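Local structure of Cas13d (uncultured Ruminococcus sp, 6IV9) at residues Cys673-Asp678 and Lys717-Ala722. The protein binds a CRISPR RNA as an RNA-guided effector whose two HEPN domains direct CRISPR RNA maturation and cleavage of target RNA. The protein carries 2 engineered substitutions. Residues are numbered along the deposited sequence; the frame is centred on the assembly and turned at random.
Sequences CVEFPD and KERAKA. With nucleotides of chain B.
Arg719 reaches from helix 713-760 to the end of helix 663-673 and the loop that follows, laying its aliphatic part beside Cys673, the last helical residue, and its guanidinium against Glu675. The methylene CG of Arg719 rests 3.5 Å from the carbonyl O of Cys673, and CD follows close by, while the same oxygen lies near the edge of the guanidinium. With CG of Arg719 anti to the backbone N (chi1 -166°), the chain bends at chi2 and chi3, which turns the head group to face the Glu675 side chain. Glu675 approaches over one guanidinium face: its CB is 3.6 Å from NE of Arg719, its CG sits above the plane toward the rim, and its carboxylate is stacked almost flat on the guanidinium, the planes 13° apart. OE1 of Glu675 stays 4.1 Å from NH2 of Arg719 and well out of the guanidinium plane, so any attraction is probably between the charges alone, with no N-H aimed at the oxygen. In this largely helical protein the contact joins the C-terminal end of helix 663-673 and its exit loop to the flank of the long helix 713-760; helix 683-696 lies between them in the chain, and its Met693 touches Cys673. A leucine in place of Arg719 would probably leave the Glu675 carboxylate without its nearby positive charge and its CB and CG without the flat group they lie against. About one helical turn along from Arg719, the thiol SG of buried Cys673 sits 3.5 Å from the carbonyl O of Ala722 and 3.9 Å from its CB, the methyl pointing toward Cys673 and the loop. The helix also reaches the bound RNA: Lys717, extended throughout, donates from NZ to OP1 of A48 of chain B at 2.8 Å, and the same NZ is hydrogen-bonded to the carbonyl O of Gln707.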
loop_
_atom_site.group_PDB
_atom_site.type_symbol
_atom_site.label_atom_id
_atom_site.label_comp_id
_atom_site.label_asym_id
_atom_site.label_seq_id
_atom_site.Cartn_x
_atom_site.Cartn_y
_atom_site.Cartn_z
ATOM N N CYS A 673 -26.232 12.332 -11.826
ATOM C CA CYS A 673 -27.089 11.296 -11.193
ATOM C C CYS A 673 -28.558 11.697 -11.028
ATOM O O CYS A 673 -29.376 10.812 -10.984
ATOM C CB CYS A 673 -26.563 10.944 -9.810
ATOM S SG CYS A 673 -24.894 10.254 -9.839
ATOM N N VAL A 674 -28.850 12.986 -10.928
ATOM C CA VAL A 674 -30.245 13.437 -10.666
ATOM C C VAL A 674 -30.912 13.801 -11.993
ATOM O O VAL A 674 -30.346 14.559 -12.730
ATOM C CB VAL A 674 -30.258 14.585 -9.645
ATOM C CG1 VAL A 674 -31.650 15.131 -9.424
ATOM C CG2 VAL A 674 -29.658 14.153 -8.324
ATOM N N GLU A 675 -32.087 13.245 -12.250
ATOM C CA GLU A 675 -32.780 13.451 -13.546
ATOM C C GLU A 675 -33.152 14.920 -13.772
ATOM O O GLU A 675 -32.869 15.424 -14.833
ATOM C CB GLU A 675 -34.008 12.556 -13.629
ATOM C CG GLU A 675 -34.649 12.611 -14.987
ATOM C CD GLU A 675 -35.751 11.597 -15.188
ATOM O OE1 GLU A 675 -36.110 11.361 -16.329
ATOM O OE2 GLU A 675 -36.225 11.062 -14.205
ATOM N N PHE A 676 -33.706 15.573 -12.765
ATOM C CA PHE A 676 -34.078 17.002 -12.895
ATOM C C PHE A 676 -33.366 17.761 -11.781
ATOM O O PHE A 676 -33.932 18.011 -10.763
ATOM C CB PHE A 676 -35.596 17.158 -12.841
ATOM C CG PHE A 676 -36.311 16.322 -13.863
ATOM C CD1 PHE A 676 -36.263 16.653 -15.201
ATOM C CD2 PHE A 676 -36.993 15.186 -13.486
ATOM C CE1 PHE A 676 -36.888 15.861 -16.144
ATOM C CE2 PHE A 676 -37.616 14.397 -14.430
ATOM C CZ PHE A 676 -37.555 14.731 -15.755
ATOM N N PRO A 677 -32.085 18.089 -11.961
ATOM C CA PRO A 677 -31.328 18.762 -10.935
ATOM C C PRO A 677 -31.795 20.187 -10.626
ATOM O O PRO A 677 -32.158 20.854 -11.527
ATOM C CB PRO A 677 -29.934 18.915 -11.556
ATOM C CG PRO A 677 -29.896 17.907 -12.654
ATOM C CD PRO A 677 -31.317 17.829 -13.151
ATOM N N ASP A 678 -31.855 20.525 -9.342
ATOM C CA ASP A 678 -32.077 21.927 -8.923
ATOM C C ASP A 678 -30.670 22.481 -8.720
ATOM O O ASP A 678 -30.180 22.423 -7.635
ATOM C CB ASP A 678 -32.918 22.036 -7.652
ATOM C CG ASP A 678 -33.157 23.464 -7.187
ATOM O OD1 ASP A 678 -32.650 24.384 -7.823
ATOM O OD2 ASP A 678 -33.834 23.632 -6.195
ATOM N N LYS A 717 -29.315 5.587 -19.813
ATOM C CA LYS A 717 -28.177 4.663 -19.588
ATOM C C LYS A 717 -27.019 5.392 -18.905
ATOM O O LYS A 717 -26.470 4.843 -17.984
ATOM C CB LYS A 717 -27.694 4.048 -20.897
ATOM C CG LYS A 717 -26.553 3.065 -20.721
ATOM C CD LYS A 717 -25.905 2.650 -21.987
ATOM C CE LYS A 717 -24.832 1.613 -21.778
ATOM N NZ LYS A 717 -24.167 1.254 -23.046
ATOM N N GLU A 718 -26.695 6.598 -19.351
ATOM C CA GLU A 718 -25.573 7.358 -18.750
ATOM C C GLU A 718 -25.895 7.645 -17.283
ATOM O O GLU A 718 -25.022 7.535 -16.467
ATOM C CB GLU A 718 -25.305 8.644 -19.527
ATOM C CG GLU A 718 -24.527 8.446 -20.808
ATOM C CD GLU A 718 -23.314 7.533 -20.720
ATOM O OE1 GLU A 718 -22.403 7.836 -19.946
ATOM O OE2 GLU A 718 -23.299 6.510 -21.419
ATOM N N ARG A 719 -27.133 8.010 -16.990
ATOM C CA ARG A 719 -27.540 8.307 -15.598
ATOM C C ARG A 719 -27.442 7.050 -14.731
ATOM O O ARG A 719 -27.011 7.158 -13.605
ATOM C CB ARG A 719 -28.940 8.911 -15.571
ATOM C CG ARG A 719 -29.302 9.550 -14.245
ATOM C CD ARG A 719 -30.747 9.285 -13.910
ATOM N NE ARG A 719 -31.649 10.045 -14.733
ATOM C CZ ARG A 719 -32.316 9.598 -15.784
ATOM N NH1 ARG A 719 -33.139 8.574 -15.674
ATOM N NH2 ARG A 719 -32.222 10.235 -16.928
ATOM N N ALA A 720 -27.849 5.903 -15.258
ATOM C CA ALA A 720 -27.766 4.646 -14.490
ATOM C C ALA A 720 -26.301 4.352 -14.167
ATOM O O ALA A 720 -26.008 3.974 -13.074
ATOM C CB ALA A 720 -28.372 3.532 -15.291
ATOM N N LYS A 721 -25.418 4.553 -15.130
ATOM C CA LYS A 721 -23.977 4.298 -14.894
ATOM C C LYS A 721 -23.441 5.247 -13.821
ATOM O O LYS A 721 -22.675 4.813 -12.999
ATOM C CB LYS A 721 -23.207 4.464 -16.197
ATOM C CG LYS A 721 -23.486 3.379 -17.215
ATOM C CD LYS A 721 -23.018 3.731 -18.577
ATOM C CE LYS A 721 -21.531 3.942 -18.648
ATOM N NZ LYS A 721 -21.160 4.743 -19.833
ATOM N N ALA A 722 -23.841 6.509 -13.889
ATOM C CA ALA A 722 -23.391 7.535 -12.930
ATOM C C ALA A 722 -23.889 7.191 -11.525
ATOM O O ALA A 722 -23.126 7.294 -10.601
ATOM C CB ALA A 722 -23.879 8.885 -13.377
ATOM P P A B 48 -20.743 -0.316 -23.827
ATOM O OP1 A B 48 -21.810 -0.204 -22.806
ATOM O OP2 A B 48 -19.436 -0.910 -23.500
ATOM O "O5'" A B 48 -21.270 -1.188 -25.055
ATOM C "C5'" A B 48 -22.588 -1.012 -25.568
ATOM C "C4'" A B 48 -22.713 -1.739 -26.884
ATOM O "O4'" A B 48 -21.690 -1.273 -27.802
ATOM C "C3'" A B 48 -22.465 -3.245 -26.796
ATOM O "O3'" A B 48 -23.577 -3.935 -26.270
ATOM C "C2'" A B 48 -22.124 -3.571 -28.240
ATOM O "O2'" A B 48 -23.360 -3.561 -28.921
ATOM C "C1'" A B 48 -21.246 -2.376 -28.599
ATOM N N9 A B 48 -19.843 -2.618 -28.322
ATOM C C8 A B 48 -19.068 -2.164 -27.280
ATOM N N7 A B 48 -17.823 -2.570 -27.332
ATOM C C5 A B 48 -17.773 -3.343 -28.484
ATOM C C6 A B 48 -16.732 -4.045 -29.099
ATOM N N6 A B 48 -15.495 -4.097 -28.610
ATOM N N1 A B 48 -17.010 -4.717 -30.240
ATOM C C2 A B 48 -18.257 -4.668 -30.724
ATOM N N3 A B 48 -19.326 -4.041 -30.233
ATOM C C4 A B 48 -19.010 -3.388 -29.100
#